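Local coordinates for Sso-CP2 metallo-carboxypetidase (Sulfolobus solfataricus, PDB 4MMO), which is a zinc-binding M20-family peptidase that probably acts as a metallo-carboxypeptidase, hydrolysing peptide bonds at the C-terminal end of its substrates, at residues T7-P15 against T27-V35; S103-R112 against S397-Y405. One frame throughout, in Å; residues are numbered along the deposited sequence.

Contact 1: residues T7-P15 against T27-V35; sequences TLIEFLKKP and TANYLKETV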
loop_
_atom_site.group_PDB
_atom_site.type_symbol
_atom_site.label_atom_id
_atom_site.label_comp_id
_atom_site.label_asym_id
_atom_site.label_seq_id
_atom_site.Cartn_x
_atom_site.Cartn_y
_atom_site.Cartn_z
ATOM N N THR A 7 -23.370 -36.165 0.855
ATOM C CA THR A 7 -22.035 -36.179 1.439
ATOM C C THR A 7 -21.249 -34.940 1.016
ATOM O O THR A 7 -20.479 -34.388 1.804
ATOM C CB THR A 7 -21.270 -37.452 1.058
ATOM O OG1 THR A 7 -22.030 -38.593 1.469
ATOM C CG2 THR A 7 -19.902 -37.494 1.739
ATOM N N LEU A 8 -21.452 -34.497 -0.221
ATOM C CA LEU A 8 -20.777 -33.300 -0.704
ATOM C C LEU A 8 -21.215 -32.086 0.116
ATOM O O LEU A 8 -20.377 -31.288 0.537
ATOM C CB LEU A 8 -21.056 -33.074 -2.194
ATOM C CG LEU A 8 -20.625 -31.718 -2.762
ATOM C CD1 LEU A 8 -19.139 -31.474 -2.536
ATOM C CD2 LEU A 8 -20.963 -31.630 -4.242
ATOM N N ILE A 9 -22.523 -31.959 0.336
ATOM C CA ILE A 9 -23.084 -30.870 1.142
ATOM C C ILE A 9 -22.478 -30.877 2.539
ATOM O O ILE A 9 -22.064 -29.840 3.054
ATOM C CB ILE A 9 -24.625 -30.994 1.270
ATOM C CG1 ILE A 9 -25.299 -30.868 -0.099
ATOM C CG2 ILE A 9 -25.190 -29.942 2.234
ATOM C CD1 ILE A 9 -25.167 -29.506 -0.751
ATOM N N GLU A 10 -22.440 -32.056 3.149
ATOM C CA GLU A 10 -21.852 -32.231 4.472
ATOM C C GLU A 10 -20.395 -31.761 4.485
ATOM O O GLU A 10 -19.962 -31.078 5.409
ATOM C CB GLU A 10 -21.945 -33.706 4.870
ATOM C CG GLU A 10 -21.396 -34.048 6.236
ATOM C CD GLU A 10 -21.537 -35.527 6.551
ATOM O OE1 GLU A 10 -21.186 -36.356 5.680
ATOM O OE2 GLU A 10 -22.006 -35.859 7.661
ATOM N N PHE A 11 -19.651 -32.128 3.443
ATOM C CA PHE A 11 -18.244 -31.756 3.302
ATOM C C PHE A 11 -18.112 -30.240 3.190
ATOM O O PHE A 11 -17.262 -29.620 3.841
ATOM C CB PHE A 11 -17.680 -32.419 2.033
ATOM C CG PHE A 11 -16.170 -32.378 1.910
ATOM C CD1 PHE A 11 -15.352 -32.211 3.016
ATOM C CD2 PHE A 11 -15.573 -32.523 0.660
ATOM C CE1 PHE A 11 -13.969 -32.188 2.881
ATOM C CE2 PHE A 11 -14.194 -32.503 0.519
ATOM C CZ PHE A 11 -13.392 -32.332 1.630
ATOM N N LEU A 12 -18.967 -29.653 2.360
ATOM C CA LEU A 12 -18.920 -28.226 2.062
ATOM C C LEU A 12 -19.288 -27.349 3.262
ATOM O O LEU A 12 -18.875 -26.193 3.341
ATOM C CB LEU A 12 -19.860 -27.909 0.898
ATOM C CG LEU A 12 -19.398 -28.319 -0.506
ATOM C CD1 LEU A 12 -20.517 -28.117 -1.516
ATOM C CD2 LEU A 12 -18.169 -27.526 -0.924
ATOM N N LYS A 13 -20.070 -27.894 4.190
ATOM C CA LYS A 13 -20.504 -27.129 5.351
ATOM C C LYS A 13 -19.379 -26.967 6.364
ATOM O O LYS A 13 -19.458 -26.122 7.252
ATOM C CB LYS A 13 -21.710 -27.794 6.014
ATOM C CG LYS A 13 -23.028 -27.524 5.313
ATOM C CD LYS A 13 -24.131 -28.386 5.897
ATOM C CE LYS A 13 -25.501 -27.956 5.403
ATOM N NZ LYS A 13 -26.568 -28.890 5.859
ATOM N N LYS A 14 -18.335 -27.776 6.229
ATOM C CA LYS A 14 -17.198 -27.692 7.134
ATOM C C LYS A 14 -16.185 -26.678 6.621
ATOM O O LYS A 14 -15.586 -26.881 5.567
ATOM C CB LYS A 14 -16.527 -29.051 7.295
ATOM C CG LYS A 14 -17.469 -30.150 7.750
ATOM C CD LYS A 14 -16.729 -31.241 8.503
ATOM C CE LYS A 14 -17.658 -32.389 8.863
ATOM N NZ LYS A 14 -18.879 -31.928 9.582
ATOM N N PRO A 15 -15.993 -25.570 7.358
ATOM C CA PRO A 15 -14.959 -24.641 6.903
ATOM C C PRO A 15 -13.568 -25.233 7.075
ATOM O O PRO A 15 -13.364 -26.129 7.893
ATOM C CB PRO A 15 -15.162 -23.413 7.797
ATOM C CG PRO A 15 -15.852 -23.921 9.000
ATOM C CD PRO A 15 -16.705 -25.068 8.546
ATOM N N THR A 27 -11.917 -30.908 9.363
ATOM C CA THR A 27 -12.136 -31.310 7.983
ATOM C C THR A 27 -11.268 -32.507 7.619
ATOM O O THR A 27 -11.758 -33.476 7.045
ATOM C CB THR A 27 -11.852 -30.148 7.027
ATOM O OG1 THR A 27 -12.711 -29.050 7.359
ATOM C CG2 THR A 27 -12.092 -30.563 5.570
ATOM N N ALA A 28 -9.986 -32.445 7.969
ATOM C CA ALA A 28 -9.065 -33.542 7.695
ATOM C C ALA A 28 -9.527 -34.833 8.363
ATOM O O ALA A 28 -9.391 -35.915 7.796
ATOM C CB ALA A 28 -7.660 -33.184 8.154
ATOM N N ASN A 29 -10.073 -34.718 9.569
ATOM C CA ASN A 29 -10.549 -35.888 10.298
ATOM C C ASN A 29 -11.825 -36.453 9.694
ATOM O O ASN A 29 -11.988 -37.666 9.595
ATOM C CB ASN A 29 -10.780 -35.551 11.772
ATOM C CG ASN A 29 -9.623 -35.981 12.650
ATOM O OD1 ASN A 29 -9.385 -37.174 12.837
ATOM N ND2 ASN A 29 -8.896 -35.010 13.192
ATOM N N TYR A 30 -12.735 -35.564 9.311
ATOM C CA TYR A 30 -13.958 -35.965 8.641
ATOM C C TYR A 30 -13.593 -36.660 7.334
ATOM O O TYR A 30 -14.130 -37.720 7.005
ATOM C CB TYR A 30 -14.833 -34.742 8.363
ATOM C CG TYR A 30 -15.907 -34.979 7.328
ATOM C CD1 TYR A 30 -17.144 -35.499 7.688
ATOM C CD2 TYR A 30 -15.684 -34.683 5.987
ATOM C CE1 TYR A 30 -18.129 -35.715 6.742
ATOM C CE2 TYR A 30 -16.664 -34.900 5.034
ATOM C CZ TYR A 30 -17.883 -35.418 5.417
ATOM O OH TYR A 30 -18.860 -35.633 4.474
ATOM N N LEU A 31 -12.661 -36.063 6.599
ATOM C CA LEU A 31 -12.271 -36.590 5.297
ATOM C C LEU A 31 -11.668 -37.979 5.458
ATOM O O LEU A 31 -12.020 -38.895 4.721
ATOM C CB LEU A 31 -11.294 -35.644 4.593
ATOM C CG LEU A 31 -10.951 -35.966 3.133
ATOM C CD1 LEU A 31 -12.204 -36.096 2.257
ATOM C CD2 LEU A 31 -10.026 -34.893 2.577
ATOM N N LYS A 32 -10.781 -38.142 6.434
ATOM C CA LYS A 32 -10.219 -39.456 6.727
ATOM C C LYS A 32 -11.334 -40.470 6.973
ATOM O O LYS A 32 -11.342 -41.551 6.384
ATOM C CB LYS A 32 -9.299 -39.398 7.948
ATOM C CG LYS A 32 -8.802 -40.767 8.416
ATOM C CD LYS A 32 -8.226 -40.724 9.819
ATOM C CE LYS A 32 -8.421 -42.057 10.535
ATOM N NZ LYS A 32 -7.213 -42.489 11.290
ATOM N N GLU A 33 -12.269 -40.112 7.847
ATOM C CA GLU A 33 -13.359 -41.009 8.219
ATOM C C GLU A 33 -14.241 -41.321 7.023
ATOM O O GLU A 33 -14.665 -42.457 6.829
ATOM C CB GLU A 33 -14.202 -40.380 9.332
ATOM C CG GLU A 33 -13.491 -40.307 10.677
ATOM C CD GLU A 33 -14.178 -39.367 11.653
ATOM O OE1 GLU A 33 -15.363 -39.035 11.437
ATOM O OE2 GLU A 33 -13.526 -38.954 12.635
ATOM N N THR A 34 -14.511 -40.297 6.224
ATOM C CA THR A 34 -15.360 -40.435 5.055
ATOM C C THR A 34 -14.728 -41.367 4.018
ATOM O O THR A 34 -15.419 -42.170 3.395
ATOM C CB THR A 34 -15.625 -39.063 4.426
ATOM O OG1 THR A 34 -16.212 -38.198 5.409
ATOM C CG2 THR A 34 -16.558 -39.180 3.232
ATOM N N VAL A 35 -13.415 -41.258 3.835
ATOM C CA VAL A 35 -12.708 -42.121 2.893
ATOM C C VAL A 35 -12.869 -43.579 3.307
ATOM O O VAL A 35 -13.177 -44.435 2.477
ATOM C CB VAL A 35 -11.206 -41.753 2.800
ATOM C CG1 VAL A 35 -10.406 -42.841 2.085
ATOM C CG2 VAL A 35 -11.032 -40.427 2.078
#
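The ring of Y30 spans the gap to helix 3-12, and its hydroxyl gives a hydrogen bond to E10 OE1, with Y30 OH and E10 OE1 2.7 Å apart. The oxygen is met from above the carboxylate, 38° out of its plane, while OE1 itself lies near the plane of the tyrosine ring, at its edge. E10 reaches this position with CG anti to the backbone N and the chain drawn out beyond it. Deeper in, the packing is apolar and made by buried side chains. F11 and Y30 have planes only 25° apart, yet the rings are slid so far that they barely overlap; F11 CD1 meets Y30 CE2 at 3.6 Å. T27 CG2 touches the edge of the F11 ring at 3.7 Å from CE1, and L31 CD1 comes to 4.0 Å from F11 CZ. The two segments form an antiparallel helical hairpin, their axes at 160° and 11.3 Å apart at closest approach, a wide spacing filled by these aromatic side chains; helix 102-121 lies beneath, where M110 meets T7 and F11, and L109 meets L31. Within helix 24-39, T34 OG1 sits 3.2 Å above the centre of one Y30 ring face, fixed there by its bond to Y30 O. With Y30 cut back to an alanine, E10 OE1 would probably lose its hydroxyl donor and a gap would open beside F11. The solvent side also has close contacts but is less enclosed: E10, K14 and Y30 are all partly exposed, and K14 offers the ring mainly methylene groups. Its CE approaches Y30 CD1 obliquely at 3.4 Å, from the side of the ring plane opposite T34 OG1.

Contact 2: residues S103-R112 against S397-Y405; sequences SDNKGTLMAR and SAIGAGGYY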
loop_
_atom_site.group_PDB
_atom_site.type_symbol
_atom_site.label_atom_id
_atom_site.label_comp_id
_atom_site.label_asym_id
_atom_site.label_seq_id
_atom_site.Cartn_x
_atom_site.Cartn_y
_atom_site.Cartn_z
ATOM N N SER A 103 -16.108 -25.440 -6.142
ATOM C CA SER A 103 -15.318 -25.667 -7.340
ATOM C C SER A 103 -13.875 -26.023 -6.986
ATOM O O SER A 103 -13.335 -27.017 -7.474
ATOM C CB SER A 103 -15.346 -24.411 -8.209
ATOM O OG SER A 103 -14.520 -24.562 -9.349
ATOM N N ASP A 104 -13.267 -25.204 -6.130
ATOM C CA ASP A 104 -11.868 -25.349 -5.735
ATOM C C ASP A 104 -11.805 -25.645 -4.238
ATOM O O ASP A 104 -11.815 -24.705 -3.448
ATOM C CB ASP A 104 -11.125 -24.037 -6.045
ATOM C CG ASP A 104 -9.661 -24.054 -5.612
ATOM O OD1 ASP A 104 -9.098 -25.143 -5.374
ATOM O OD2 ASP A 104 -9.060 -22.960 -5.522
ATOM N N ASN A 105 -11.727 -26.913 -3.815
ATOM C CA ASN A 105 -11.520 -28.088 -4.666
ATOM C C ASN A 105 -12.297 -29.292 -4.112
ATOM O O ASN A 105 -11.978 -30.444 -4.409
ATOM C CB ASN A 105 -10.013 -28.393 -4.720
ATOM C CG ASN A 105 -9.660 -29.580 -5.612
ATOM O OD1 ASN A 105 -8.926 -30.479 -5.192
ATOM N ND2 ASN A 105 -10.176 -29.588 -6.841
ATOM N N LYS A 106 -13.327 -29.029 -3.309
ATOM C CA LYS A 106 -14.043 -30.104 -2.614
ATOM C C LYS A 106 -14.992 -30.911 -3.504
ATOM O O LYS A 106 -15.101 -32.126 -3.352
ATOM C CB LYS A 106 -14.832 -29.550 -1.427
ATOM C CG LYS A 106 -13.961 -28.996 -0.313
ATOM C CD LYS A 106 -14.807 -28.590 0.879
ATOM C CE LYS A 106 -13.952 -28.074 2.035
ATOM N NZ LYS A 106 -14.795 -27.587 3.158
ATOM N N GLY A 107 -15.706 -30.228 -4.393
ATOM C CA GLY A 107 -16.620 -30.897 -5.302
ATOM C C GLY A 107 -15.886 -31.913 -6.166
ATOM O O GLY A 107 -16.299 -33.069 -6.282
ATOM N N THR A 108 -14.777 -31.480 -6.755
ATOM C CA THR A 108 -13.960 -32.355 -7.594
ATOM C C THR A 108 -13.346 -33.471 -6.758
ATOM O O THR A 108 -13.226 -34.605 -7.216
ATOM C CB THR A 108 -12.841 -31.565 -8.294
ATOM O OG1 THR A 108 -13.417 -30.496 -9.053
ATOM C CG2 THR A 108 -12.026 -32.467 -9.224
ATOM N N LEU A 109 -12.971 -33.148 -5.524
ATOM C CA LEU A 109 -12.357 -34.129 -4.636
ATOM C C LEU A 109 -13.345 -35.242 -4.330
ATOM O O LEU A 109 -12.986 -36.421 -4.321
ATOM C CB LEU A 109 -11.890 -33.458 -3.337
ATOM C CG LEU A 109 -11.113 -34.281 -2.300
ATOM C CD1 LEU A 109 -10.370 -33.335 -1.362
ATOM C CD2 LEU A 109 -11.997 -35.202 -1.465
ATOM N N MET A 110 -14.591 -34.858 -4.085
ATOM C CA MET A 110 -15.613 -35.794 -3.631
ATOM C C MET A 110 -16.164 -36.608 -4.801
ATOM O O MET A 110 -16.486 -37.788 -4.647
ATOM C CB MET A 110 -16.748 -35.037 -2.937
ATOM C CG MET A 110 -17.787 -35.927 -2.281
ATOM S SD MET A 110 -17.128 -36.913 -0.928
ATOM C CE MET A 110 -16.690 -35.642 0.253
ATOM N N ALA A 111 -16.278 -35.969 -5.961
ATOM C CA ALA A 111 -16.707 -36.654 -7.175
ATOM C C ALA A 111 -15.801 -37.848 -7.439
ATOM O O ALA A 111 -16.276 -38.967 -7.633
ATOM C CB ALA A 111 -16.692 -35.702 -8.362
ATOM N N ARG A 112 -14.494 -37.608 -7.412
ATOM C CA ARG A 112 -13.515 -38.658 -7.656
ATOM C C ARG A 112 -13.675 -39.809 -6.668
ATOM O O ARG A 112 -13.564 -40.976 -7.045
ATOM C CB ARG A 112 -12.096 -38.098 -7.568
ATOM C CG ARG A 112 -11.749 -37.118 -8.670
ATOM C CD ARG A 112 -10.347 -36.572 -8.494
ATOM N NE ARG A 112 -9.953 -35.717 -9.610
ATOM C CZ ARG A 112 -8.786 -35.086 -9.693
ATOM N NH1 ARG A 112 -7.891 -35.205 -8.723
ATOM N NH2 ARG A 112 -8.517 -34.329 -10.746
ATOM N N SER A 397 -3.713 -32.458 -15.164
ATOM C CA SER A 397 -4.745 -31.870 -14.326
ATOM C C SER A 397 -6.046 -31.809 -15.110
ATOM O O SER A 397 -6.197 -31.005 -16.032
ATOM C CB SER A 397 -4.345 -30.475 -13.858
ATOM O OG SER A 397 -5.270 -29.994 -12.896
ATOM N N ALA A 398 -6.981 -32.674 -14.736
ATOM C CA ALA A 398 -8.253 -32.774 -15.429
ATOM C C ALA A 398 -9.284 -33.421 -14.524
ATOM O O ALA A 398 -8.923 -34.056 -13.535
ATOM C CB ALA A 398 -8.086 -33.593 -16.670
ATOM N N ILE A 399 -10.547 -33.308 -14.931
ATOM C CA ILE A 399 -11.728 -33.627 -14.123
ATOM C C ILE A 399 -12.033 -32.435 -13.230
ATOM O O ILE A 399 -11.164 -31.959 -12.502
ATOM C CB ILE A 399 -11.592 -34.907 -13.267
ATOM C CG1 ILE A 399 -11.178 -36.096 -14.140
ATOM C CG2 ILE A 399 -12.911 -35.201 -12.561
ATOM C CD1 ILE A 399 -10.788 -37.334 -13.357
ATOM N N GLY A 400 -13.267 -31.949 -13.298
ATOM C CA GLY A 400 -13.670 -30.796 -12.515
ATOM C C GLY A 400 -15.166 -30.706 -12.310
ATOM O O GLY A 400 -15.946 -30.795 -13.261
ATOM N N ALA A 401 -15.565 -30.529 -11.055
ATOM C CA ALA A 401 -16.970 -30.371 -10.713
ATOM C C ALA A 401 -17.439 -28.960 -11.053
ATOM O O ALA A 401 -18.636 -28.712 -11.200
ATOM C CB ALA A 401 -17.176 -30.651 -9.244
ATOM N N GLY A 402 -16.486 -28.041 -11.181
ATOM C CA GLY A 402 -16.798 -26.642 -11.400
ATOM C C GLY A 402 -16.731 -26.211 -12.849
ATOM O O GLY A 402 -16.606 -27.036 -13.756
ATOM N N GLY A 403 -16.817 -24.902 -13.059
ATOM C CA GLY A 403 -16.796 -24.330 -14.391
ATOM C C GLY A 403 -16.414 -22.862 -14.371
ATOM O O GLY A 403 -15.870 -22.362 -13.385
ATOM N N TYR A 404 -16.707 -22.175 -15.469
ATOM C CA TYR A 404 -16.395 -20.757 -15.617
ATOM C C TYR A 404 -17.324 -19.909 -14.754
ATOM O O TYR A 404 -16.953 -18.830 -14.295
ATOM C CB TYR A 404 -16.545 -20.358 -17.086
ATOM C CG TYR A 404 -16.020 -18.981 -17.424
ATOM C CD1 TYR A 404 -14.672 -18.678 -17.288
ATOM C CD2 TYR A 404 -16.870 -17.990 -17.904
ATOM C CE1 TYR A 404 -14.186 -17.423 -17.606
ATOM C CE2 TYR A 404 -16.392 -16.733 -18.226
ATOM C CZ TYR A 404 -15.050 -16.455 -18.076
ATOM O OH TYR A 404 -14.570 -15.206 -18.396
ATOM N N TYR A 405 -18.535 -20.415 -14.549
ATOM C CA TYR A 405 -19.567 -19.739 -13.768
ATOM C C TYR A 405 -19.288 -19.790 -12.269
ATOM O O TYR A 405 -19.960 -19.120 -11.486
ATOM C CB TYR A 405 -20.914 -20.423 -14.023
ATOM C CG TYR A 405 -20.911 -21.887 -13.624
ATOM C CD1 TYR A 405 -21.216 -22.275 -12.326
ATOM C CD2 TYR A 405 -20.584 -22.878 -14.543
ATOM C CE1 TYR A 405 -21.201 -23.605 -11.956
ATOM C CE2 TYR A 405 -20.567 -24.214 -14.180
ATOM C CZ TYR A 405 -20.875 -24.572 -12.884
ATOM O OH TYR A 405 -20.862 -25.901 -12.516
HETATM O O HOH W 1 -13.640 -27.852 -10.770
#
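T108 points from helix 102-121 straight at the loop 397-405 and splits its two branches between consecutive parts of it. Its hydroxyl accepts the A401 amide, with A401 N and T108 OG1 2.9 Å apart and an N-H...O angle of 174°, so the bond is almost linear. The same rotation (chi1 -56°) sets CG2 anti to the backbone N and brings it to 3.4 Å from I399 O. One turn further along, R112 extends from CG to NE and crosses I399 obliquely. The edge of its guanidinium faces A398 O, and R112 NH2 gives that oxygen a weak hydrogen bond of 2.8 Å, bent to 130°; R112 NH1 is held by M162 O, whereas the buried NE has no partner in the model. Just before T108, A401 CB lies against the helix backbone, 3.6 Å from G107 C. The absence of a side chain at G107 matters here, because a beta carbon would crowd that methyl. S103 OG likewise packs on G402 CA at 3.7 Å, in space that a side chain on G402 would need. Beside it, water 1 accepts from the amide of G402, with G402 N and the water oxygen 2.9 Å apart, and gives a weak bond to S103 O. The glycine-rich loop thus follows the start of the helix closely, while its own backbone bonds, I399 to A165 and G402 to L167, tie it to the segment beyond E163. Next to S103, D104 binds one zinc ion with H71 and E163, and E413 OE2 accepts from the amides of both S103 and D104. The peptide from D104 to N105 is cis, as in M20 relatives, where the equivalent aspartate bridges two zinc ions.

Contacts 1 and 2 follow one another in series along the chain, the first closing before the second opens, and their centres lie about 15 Å apart on the same side of the chain's centre. Helix 102-121 stands between them: the hairpin of helices 3-12 and 24-39 packs on one flank, and the loop after the edge strand 395-396 on another. The join is direct, since F11 CD2 lies 3.3 Å from M110 CE, and K106 NZ probably hydrogen-bonds to F11 O. N-terminal helices and a loop from near the C-terminus are thereby brought onto the helix whose start carries the zinc ligand D104, with the side chain of F11 still about 12 Å from the zinc ion.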